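Local coordinates for protein aldehyde dehydrogenase (PDB 4H7N) that probably catalyses the NAD+-dependent oxidation of aldehydes to carboxylic acids, at residues A[61-66]-A[89-94]; A[67-72]-A[172-177]; A[198-203]-A[216-221]. All blocks are in the same frame, centred on the assembly; numbering follows the deposited sequence.

Contact 1 (A[61-66]-A[89-94]); sequences QAILSR and DSFLAS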
loop_
_atom_site.group_PDB
_atom_site.type_symbol
_atom_site.label_atom_id
_atom_site.label_comp_id
_atom_site.label_asym_id
_atom_site.label_seq_id
_atom_site.Cartn_x
_atom_site.Cartn_y
_atom_site.Cartn_z
ATOM N N GLN A 61 -15.340 -12.766 25.806
ATOM C CA GLN A 61 -16.090 -13.410 26.877
ATOM C C GLN A 61 -17.599 -13.270 26.717
ATOM O O GLN A 61 -18.322 -14.245 26.908
ATOM C CB GLN A 61 -15.645 -12.923 28.272
ATOM C CG GLN A 61 -14.278 -13.478 28.671
ATOM C CD GLN A 61 -14.183 -14.997 28.470
ATOM O OE1 GLN A 61 -15.077 -15.763 28.892
ATOM N NE2 GLN A 61 -13.117 -15.440 27.817
ATOM N N ALA A 62 -18.073 -12.072 26.401
ATOM C CA ALA A 62 -19.494 -11.842 26.200
ATOM C C ALA A 62 -20.047 -12.649 25.025
ATOM O O ALA A 62 -21.144 -13.165 25.106
ATOM C CB ALA A 62 -19.802 -10.355 26.004
ATOM N N ILE A 63 -19.302 -12.728 23.934
ATOM C CA ILE A 63 -19.711 -13.517 22.788
ATOM C C ILE A 63 -19.783 -14.970 23.176
ATOM O O ILE A 63 -20.756 -15.666 22.854
ATOM C CB ILE A 63 -18.717 -13.369 21.615
ATOM C CG1 ILE A 63 -18.735 -11.961 21.092
ATOM C CG2 ILE A 63 -19.026 -14.355 20.500
ATOM C CD1 ILE A 63 -17.468 -11.599 20.323
ATOM N N LEU A 64 -18.772 -15.453 23.870
ATOM C CA LEU A 64 -18.798 -16.833 24.333
ATOM C C LEU A 64 -19.971 -17.139 25.246
ATOM O O LEU A 64 -20.473 -18.264 25.235
ATOM C CB LEU A 64 -17.510 -17.150 25.091
ATOM C CG LEU A 64 -16.281 -17.406 24.224
ATOM C CD1 LEU A 64 -15.011 -17.491 25.055
ATOM C CD2 LEU A 64 -16.486 -18.676 23.409
ATOM N N SER A 65 -20.378 -16.177 26.081
ATOM C CA SER A 65 -21.539 -16.382 26.948
ATOM C C SER A 65 -22.851 -16.574 26.187
ATOM O O SER A 65 -23.831 -17.017 26.769
ATOM C CB SER A 65 -21.730 -15.212 27.917
ATOM O OG SER A 65 -22.337 -14.072 27.283
ATOM N N ARG A 66 -22.887 -16.199 24.921
ATOM C CA ARG A 66 -24.090 -16.292 24.103
ATOM C C ARG A 66 -23.769 -17.007 22.809
ATOM O O ARG A 66 -24.294 -16.677 21.735
ATOM C CB ARG A 66 -24.669 -14.884 23.858
ATOM C CG ARG A 66 -25.227 -14.195 25.135
ATOM C CD ARG A 66 -26.286 -15.062 25.834
ATOM N NE ARG A 66 -26.423 -14.823 27.296
ATOM C CZ ARG A 66 -27.004 -13.744 27.806
ATOM N NH1 ARG A 66 -27.130 -13.588 29.122
ATOM N NH2 ARG A 66 -27.481 -12.805 26.977
ATOM N N ASP A 89 -15.053 -20.761 15.793
ATOM C CA ASP A 89 -13.807 -21.145 16.468
ATOM C C ASP A 89 -12.628 -20.330 15.917
ATOM O O ASP A 89 -11.792 -19.827 16.664
ATOM C CB ASP A 89 -13.545 -22.639 16.268
ATOM C CG ASP A 89 -14.472 -23.515 17.117
ATOM O OD1 ASP A 89 -14.940 -23.050 18.184
ATOM O OD2 ASP A 89 -14.721 -24.679 16.704
ATOM N N SER A 90 -12.597 -20.205 14.607
ATOM C CA SER A 90 -11.568 -19.457 13.895
ATOM C C SER A 90 -11.587 -17.945 14.235
ATOM O O SER A 90 -10.539 -17.319 14.511
ATOM C CB SER A 90 -11.705 -19.730 12.411
ATOM O OG SER A 90 -11.065 -18.706 11.645
ATOM N N PHE A 91 -12.766 -17.345 14.259
ATOM C CA PHE A 91 -12.935 -15.966 14.792
ATOM C C PHE A 91 -12.391 -15.807 16.228
ATOM O O PHE A 91 -11.630 -14.901 16.522
ATOM C CB PHE A 91 -14.437 -15.581 14.766
ATOM C CG PHE A 91 -14.768 -14.290 15.472
ATOM C CD1 PHE A 91 -14.128 -13.134 15.162
ATOM C CD2 PHE A 91 -15.739 -14.247 16.418
ATOM C CE1 PHE A 91 -14.456 -11.951 15.787
ATOM C CE2 PHE A 91 -16.090 -13.091 17.031
ATOM C CZ PHE A 91 -15.451 -11.929 16.703
ATOM N N LEU A 92 -12.814 -16.680 17.120
ATOM C CA LEU A 92 -12.349 -16.617 18.504
ATOM C C LEU A 92 -10.815 -16.768 18.639
ATOM O O LEU A 92 -10.185 -16.047 19.414
ATOM C CB LEU A 92 -13.052 -17.668 19.357
ATOM C CG LEU A 92 -14.578 -17.508 19.465
ATOM C CD1 LEU A 92 -15.160 -18.725 20.168
ATOM C CD2 LEU A 92 -14.989 -16.230 20.166
ATOM N N ALA A 93 -10.222 -17.672 17.880
ATOM C CA ALA A 93 -8.756 -17.850 17.930
ATOM C C ALA A 93 -8.054 -16.664 17.327
ATOM O O ALA A 93 -6.941 -16.314 17.721
ATOM C CB ALA A 93 -8.305 -19.126 17.228
ATOM N N SER A 94 -8.689 -16.034 16.348
ATOM C CA SER A 94 -8.076 -14.869 15.740
ATOM C C SER A 94 -8.023 -13.661 16.729
ATOM O O SER A 94 -7.051 -12.907 16.755
ATOM C CB SER A 94 -8.789 -14.583 14.414
ATOM O OG SER A 94 -8.535 -13.280 14.017
#
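I63 and L64, in the last turn of helix 48-64, meet F91 and L92 of helix 82-106 in a helix-helix contact of the N-terminal helical layer of the aldehyde dehydrogenase fold. The interface is wholly apolar, with no hydrogen bond from one segment to the other, and it buries 165 Å² in total. Its aromatic part is an edge approach. I63 and F91 approach from opposite directions, and the CD1 methyl of I63 stands 3.9 Å from F91 CE2, close to the ring plane and so at the edge of the ring. F91 keeps CG anti to its backbone N (chi1 171°), an orientation that carries the ring across to the isoleucine; L140 and M144 of helix 139-144 also pack on it.

The aliphatic part is formed by two leucines whose side chains cross obliquely. L64 CD2 and L92 CD1 are 3.5 Å apart, a tight methyl-methyl approach. I63 is buried further by L70, L172 and A175, whereas L92 also lies against R67, whose guanidinium forms a salt bridge with D89.

A further polar bond lies within segment 61-66 itself. Just past the last turn of helix 48-64, S65 OG donates to A62 O over 2.6 Å, coming in at a C=O...OG angle of 127° and tilted 24° from the carbonyl plane.

Contact 2 (A[67-72]-A[172-177]); sequences REQLTE and LLMALN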
loop_
_atom_site.group_PDB
_atom_site.type_symbol
_atom_site.label_atom_id
_atom_site.label_comp_id
_atom_site.label_asym_id
_atom_site.label_seq_id
_atom_site.Cartn_x
_atom_site.Cartn_y
_atom_site.Cartn_z
ATOM N N ARG A 67 -22.905 -17.997 22.899
ATOM C CA ARG A 67 -22.414 -18.660 21.684
ATOM C C ARG A 67 -23.550 -19.284 20.887
ATOM O O ARG A 67 -23.544 -19.238 19.669
ATOM C CB ARG A 67 -21.373 -19.734 22.030
ATOM C CG ARG A 67 -20.713 -20.306 20.792
ATOM C CD ARG A 67 -19.589 -21.288 21.098
ATOM N NE ARG A 67 -19.203 -21.887 19.817
ATOM C CZ ARG A 67 -17.975 -22.186 19.428
ATOM N NH1 ARG A 67 -16.945 -21.995 20.224
ATOM N NH2 ARG A 67 -17.791 -22.746 18.252
ATOM N N GLU A 68 -24.535 -19.860 21.566
ATOM C CA GLU A 68 -25.626 -20.477 20.857
ATOM C C GLU A 68 -26.400 -19.505 19.985
ATOM O O GLU A 68 -26.908 -19.895 18.968
ATOM C CB GLU A 68 -26.578 -21.200 21.823
ATOM C CG GLU A 68 -25.980 -22.536 22.219
ATOM C CD GLU A 68 -26.287 -22.938 23.638
ATOM O OE1 GLU A 68 -27.454 -23.318 23.913
ATOM O OE2 GLU A 68 -25.351 -22.878 24.479
ATOM N N GLN A 69 -26.522 -18.260 20.402
ATOM C CA GLN A 69 -27.229 -17.252 19.619
ATOM C C GLN A 69 -26.387 -16.852 18.404
ATOM O O GLN A 69 -26.932 -16.569 17.356
ATOM C CB GLN A 69 -27.465 -16.014 20.462
ATOM C CG GLN A 69 -28.661 -16.124 21.408
ATOM C CD GLN A 69 -28.373 -17.044 22.568
ATOM O OE1 GLN A 69 -27.282 -17.030 23.138
ATOM N NE2 GLN A 69 -29.331 -17.851 22.917
ATOM N N LEU A 70 -25.058 -16.835 18.546
ATOM C CA LEU A 70 -24.205 -16.553 17.393
ATOM C C LEU A 70 -24.310 -17.691 16.365
ATOM O O LEU A 70 -24.504 -17.457 15.169
ATOM C CB LEU A 70 -22.766 -16.294 17.829
ATOM C CG LEU A 70 -21.761 -16.021 16.686
ATOM C CD1 LEU A 70 -22.124 -14.778 15.880
ATOM C CD2 LEU A 70 -20.357 -15.845 17.227
ATOM N N THR A 71 -24.249 -18.929 16.859
ATOM C CA THR A 71 -24.319 -20.101 16.028
ATOM C C THR A 71 -25.683 -20.092 15.277
ATOM O O THR A 71 -25.748 -20.315 14.076
ATOM C CB THR A 71 -24.269 -21.379 16.882
ATOM O OG1 THR A 71 -23.037 -21.452 17.589
ATOM C CG2 THR A 71 -24.411 -22.586 16.020
ATOM N N GLU A 72 -26.749 -19.790 15.999
ATOM C CA GLU A 72 -28.085 -19.834 15.395
ATOM C C GLU A 72 -28.225 -18.771 14.256
ATOM O O GLU A 72 -28.832 -18.997 13.177
ATOM C CB GLU A 72 -29.142 -19.677 16.500
ATOM C CG GLU A 72 -30.514 -19.240 16.064
ATOM C CD GLU A 72 -31.399 -18.933 17.278
ATOM O OE1 GLU A 72 -31.052 -18.061 18.129
ATOM O OE2 GLU A 72 -32.422 -19.586 17.392
ATOM N N LEU A 172 -23.433 -10.332 17.795
ATOM C CA LEU A 172 -22.192 -9.631 18.038
ATOM C C LEU A 172 -22.453 -8.286 18.721
ATOM O O LEU A 172 -21.744 -7.908 19.669
ATOM C CB LEU A 172 -21.416 -9.379 16.757
ATOM C CG LEU A 172 -20.808 -10.593 16.071
ATOM C CD1 LEU A 172 -19.939 -10.156 14.898
ATOM C CD2 LEU A 172 -19.968 -11.457 17.045
ATOM N N LEU A 173 -23.454 -7.572 18.204
ATOM C CA LEU A 173 -23.821 -6.259 18.684
ATOM C C LEU A 173 -24.331 -6.328 20.124
ATOM O O LEU A 173 -23.987 -5.505 20.996
ATOM C CB LEU A 173 -24.828 -5.626 17.704
ATOM C CG LEU A 173 -25.449 -4.289 18.064
ATOM C CD1 LEU A 173 -24.358 -3.250 18.257
ATOM C CD2 LEU A 173 -26.486 -3.848 17.031
HETATM N N MSE A 174 -25.117 -7.340 20.410
HETATM C CA MSE A 174 -25.592 -7.529 21.756
HETATM C C MSE A 174 -24.421 -7.749 22.696
HETATM O O MSE A 174 -24.432 -7.274 23.836
HETATM C CB MSE A 174 -26.581 -8.691 21.771
HETATM C CG MSE A 174 -26.853 -9.242 23.159
HETATM SE SE MSE A 174 -28.348 -10.553 23.172
HETATM C CE MSE A 174 -27.628 -12.037 22.077
ATOM N N ALA A 175 -23.387 -8.476 22.265
ATOM C CA ALA A 175 -22.224 -8.701 23.157
ATOM C C ALA A 175 -21.441 -7.419 23.306
ATOM O O ALA A 175 -20.913 -7.090 24.388
ATOM C CB ALA A 175 -21.331 -9.796 22.602
ATOM N N LEU A 176 -21.332 -6.717 22.185
ATOM C CA LEU A 176 -20.556 -5.481 22.080
ATOM C C LEU A 176 -21.059 -4.424 23.071
ATOM O O LEU A 176 -20.258 -3.722 23.716
ATOM C CB LEU A 176 -20.619 -4.954 20.652
ATOM C CG LEU A 176 -20.007 -3.595 20.358
ATOM C CD1 LEU A 176 -18.522 -3.627 20.689
ATOM C CD2 LEU A 176 -20.221 -3.208 18.926
ATOM N N ASN A 177 -22.375 -4.318 23.209
ATOM C CA ASN A 177 -22.955 -3.266 24.018
ATOM C C ASN A 177 -22.752 -3.469 25.499
ATOM O O ASN A 177 -23.098 -2.599 26.250
ATOM C CB ASN A 177 -24.449 -3.096 23.725
ATOM C CG ASN A 177 -24.716 -2.398 22.400
ATOM O OD1 ASN A 177 -23.947 -1.545 21.956
ATOM N ND2 ASN A 177 -25.824 -2.746 21.780
#
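L70 places CG opposite its backbone N (chi1 178°), whereas L172 has CG opposite its carbonyl carbon (chi1 -69°), and these two settings bring one methyl of each leucine together between the helices. L70 CD1 and L172 CD2 are 4.1 Å apart, with the side chains inclined to each other rather than aligned. The approach is an ordinary van der Waals contact between buried branches, at the place where the backbones come nearest, the CA atoms of L70 and L172 being 7.2 Å apart.

Nearer the surface, the selenomethionine M174 lies beside Q69. Its chain is extended through the first two torsions and then bends at the selenium (chi3 65°), which brings the CE methyl alongside the glutamine; CE stands 4.3 Å from Q69 CG. This is a loose touch with the aliphatic part of Q69. The contact therefore has a buried leucine pair on its inner side and a sparser outer part, where the exposed M174 touches Q69, and it buries 121 Å² without any hydrogen bond between the segments.

F188 of strand 186-188 packs against L172, and W59 of helix 48-64 packs against A175 and L176. Helix 169-176 links the parallel neighbouring strands 156-161 and 186-188, so helix 67-78 here packs against the connecting helix of a beta-alpha-beta crossover, the building unit of the Rossmann-type cofactor-binding domain of aldehyde dehydrogenases.

Contact 3 (A[198-203]-A[216-221]); sequences NLINYV and REVAET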
loop_
_atom_site.group_PDB
_atom_site.type_symbol
_atom_site.label_atom_id
_atom_site.label_comp_id
_atom_site.label_asym_id
_atom_site.label_seq_id
_atom_site.Cartn_x
_atom_site.Cartn_y
_atom_site.Cartn_z
ATOM N N ASN A 198 -21.190 4.560 -0.258
ATOM C CA ASN A 198 -21.284 5.733 0.619
ATOM C C ASN A 198 -20.221 5.785 1.745
ATOM O O ASN A 198 -19.618 6.813 1.998
ATOM C CB ASN A 198 -22.673 5.875 1.235
ATOM C CG ASN A 198 -23.726 6.281 0.215
ATOM O OD1 ASN A 198 -23.412 6.867 -0.830
ATOM N ND2 ASN A 198 -24.990 5.954 0.500
ATOM N N LEU A 199 -20.004 4.652 2.408
ATOM C CA LEU A 199 -19.016 4.548 3.468
ATOM C C LEU A 199 -17.646 4.927 3.056
ATOM O O LEU A 199 -16.921 5.504 3.849
ATOM C CB LEU A 199 -18.995 3.096 3.983
ATOM C CG LEU A 199 -18.104 2.776 5.162
ATOM C CD1 LEU A 199 -18.580 3.598 6.354
ATOM C CD2 LEU A 199 -18.200 1.277 5.410
ATOM N N ILE A 200 -17.255 4.591 1.829
ATOM C CA ILE A 200 -15.918 4.951 1.350
ATOM C C ILE A 200 -15.696 6.465 1.384
ATOM O O ILE A 200 -14.538 6.935 1.595
ATOM C CB ILE A 200 -15.679 4.378 -0.061
ATOM C CG1 ILE A 200 -15.654 2.850 -0.004
ATOM C CG2 ILE A 200 -14.419 4.937 -0.681
ATOM C CD1 ILE A 200 -15.783 2.182 -1.364
ATOM N N ASN A 201 -16.763 7.244 1.208
ATOM C CA ASN A 201 -16.642 8.698 1.382
ATOM C C ASN A 201 -16.327 9.213 2.761
ATOM O O ASN A 201 -15.943 10.355 2.843
ATOM C CB ASN A 201 -17.820 9.462 0.865
ATOM C CG ASN A 201 -18.041 9.225 -0.597
ATOM O OD1 ASN A 201 -17.099 9.056 -1.364
ATOM N ND2 ASN A 201 -19.299 9.102 -0.970
ATOM N N TYR A 202 -16.441 8.397 3.813
ATOM C CA TYR A 202 -16.317 8.895 5.190
ATOM C C TYR A 202 -15.098 8.389 5.993
ATOM O O TYR A 202 -14.816 8.914 7.078
ATOM C CB TYR A 202 -17.598 8.584 5.983
ATOM C CG TYR A 202 -18.824 9.122 5.287
ATOM C CD1 TYR A 202 -18.948 10.493 4.999
ATOM C CD2 TYR A 202 -19.804 8.273 4.821
ATOM C CE1 TYR A 202 -20.051 10.988 4.292
ATOM C CE2 TYR A 202 -20.919 8.751 4.131
ATOM C CZ TYR A 202 -21.033 10.103 3.855
ATOM O OH TYR A 202 -22.143 10.560 3.170
ATOM N N VAL A 203 -14.397 7.395 5.465
ATOM C CA VAL A 203 -13.346 6.710 6.190
ATOM C C VAL A 203 -11.960 7.148 5.707
ATOM O O VAL A 203 -11.833 7.850 4.698
ATOM C CB VAL A 203 -13.537 5.196 6.104
ATOM C CG1 VAL A 203 -14.913 4.795 6.692
ATOM C CG2 VAL A 203 -13.402 4.641 4.722
ATOM N N ARG A 216 -12.543 -3.382 -8.340
ATOM C CA ARG A 216 -11.955 -2.410 -9.229
ATOM C C ARG A 216 -12.616 -1.037 -9.030
ATOM O O ARG A 216 -11.946 -0.003 -9.028
ATOM C CB ARG A 216 -12.023 -2.856 -10.672
ATOM C CG ARG A 216 -11.066 -3.974 -10.934
ATOM C CD ARG A 216 -10.893 -4.241 -12.368
ATOM N NE ARG A 216 -10.060 -3.231 -13.008
ATOM C CZ ARG A 216 -9.696 -3.286 -14.284
ATOM N NH1 ARG A 216 -10.096 -4.295 -15.032
ATOM N NH2 ARG A 216 -8.930 -2.350 -14.834
ATOM N N GLU A 217 -13.922 -1.038 -8.812
ATOM C CA GLU A 217 -14.641 0.191 -8.582
ATOM C C GLU A 217 -14.230 0.765 -7.217
ATOM O O GLU A 217 -14.071 1.971 -7.063
ATOM C CB GLU A 217 -16.116 -0.180 -8.669
ATOM C CG GLU A 217 -17.167 0.870 -8.444
ATOM C CD GLU A 217 -18.569 0.277 -8.736
ATOM O OE1 GLU A 217 -18.652 -0.859 -9.274
ATOM O OE2 GLU A 217 -19.580 0.942 -8.422
ATOM N N VAL A 218 -14.020 -0.094 -6.221
ATOM C CA VAL A 218 -13.587 0.384 -4.900
ATOM C C VAL A 218 -12.178 0.970 -4.971
ATOM O O VAL A 218 -11.904 1.944 -4.328
ATOM C CB VAL A 218 -13.606 -0.728 -3.830
ATOM C CG1 VAL A 218 -12.885 -0.257 -2.560
ATOM C CG2 VAL A 218 -15.031 -1.100 -3.504
ATOM N N ALA A 219 -11.294 0.361 -5.757
ATOM C CA ALA A 219 -9.929 0.897 -6.000
ATOM C C ALA A 219 -10.008 2.296 -6.533
ATOM O O ALA A 219 -9.283 3.225 -6.105
ATOM C CB ALA A 219 -9.170 0.018 -7.010
ATOM N N GLU A 220 -10.847 2.455 -7.539
ATOM C CA GLU A 220 -10.941 3.755 -8.210
ATOM C C GLU A 220 -11.569 4.800 -7.304
ATOM O O GLU A 220 -11.074 5.867 -7.233
ATOM C CB GLU A 220 -11.704 3.640 -9.552
ATOM C CG GLU A 220 -10.955 2.802 -10.600
ATOM C CD GLU A 220 -11.796 2.421 -11.826
ATOM O OE1 GLU A 220 -12.656 3.237 -12.220
ATOM O OE2 GLU A 220 -11.571 1.313 -12.407
ATOM N N THR A 221 -12.611 4.457 -6.548
ATOM C CA THR A 221 -13.204 5.374 -5.558
ATOM C C THR A 221 -12.240 5.755 -4.457
ATOM O O THR A 221 -12.083 6.930 -4.103
ATOM C CB THR A 221 -14.476 4.766 -4.950
ATOM O OG1 THR A 221 -15.371 4.461 -6.002
ATOM C CG2 THR A 221 -15.172 5.748 -4.043
#
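I200, V218 and T221 join two helices of the Rossmann-type part of the aldehyde dehydrogenase fold, helix 193-200 and helix 212-225, the latter being the crossover between parallel strands 205-209 and 229-232. I200 carries the contact with both of its branches. With CG1 anti to the carbonyl carbon (chi1 -66°) and the chain extended beyond it (chi2 165°), CD1 reaches V218, while CG2, anti to the backbone N, is left to meet T221. V218 turns both methyls to this tip, each 4.0 Å from I200 CD1. T221 sets OG1 beside the backbone N (chi1 -56°), which leaves CG2 anti to it, and so its methyl rather than its hydroxyl meets the isoleucine.

V206 of strand 205-209 touches both I200 and V218, and L231 adds to the cover of V218. The V218 side chain is about 11 Å from that of E232, the predicted active-site residue. R225 of helix 212-225 donates to I200 O, and R216 of the same helix bonds to R224 O of the second subunit. The two side chains I200 and T221 cross at about a right angle, and their CG2 methyls approach to 3.5 Å.

How the contacts relate
Contacts 1 and 2 form one continuous cluster, with centres 9 Å apart and segments that alternate along the chain. Successive helices 48-64, 67-78 and 82-106 supply three of the four segments, and helix 169-176 is the fourth. A62 of contact 1 packs on A175 of contact 2, their CB atoms 3.8 Å apart. Contact 3 follows later in the chain, its centre 30 Å from that of contact 1 and 29 Å from that of contact 2, and touches neither. Helices 169-176, 193-200 and 212-225 connect strands of the same mixed sheet; contact 2 thus sets helix 67-78 against one of these connecting helices, whereas contact 3 joins two of them beside the subunit interface.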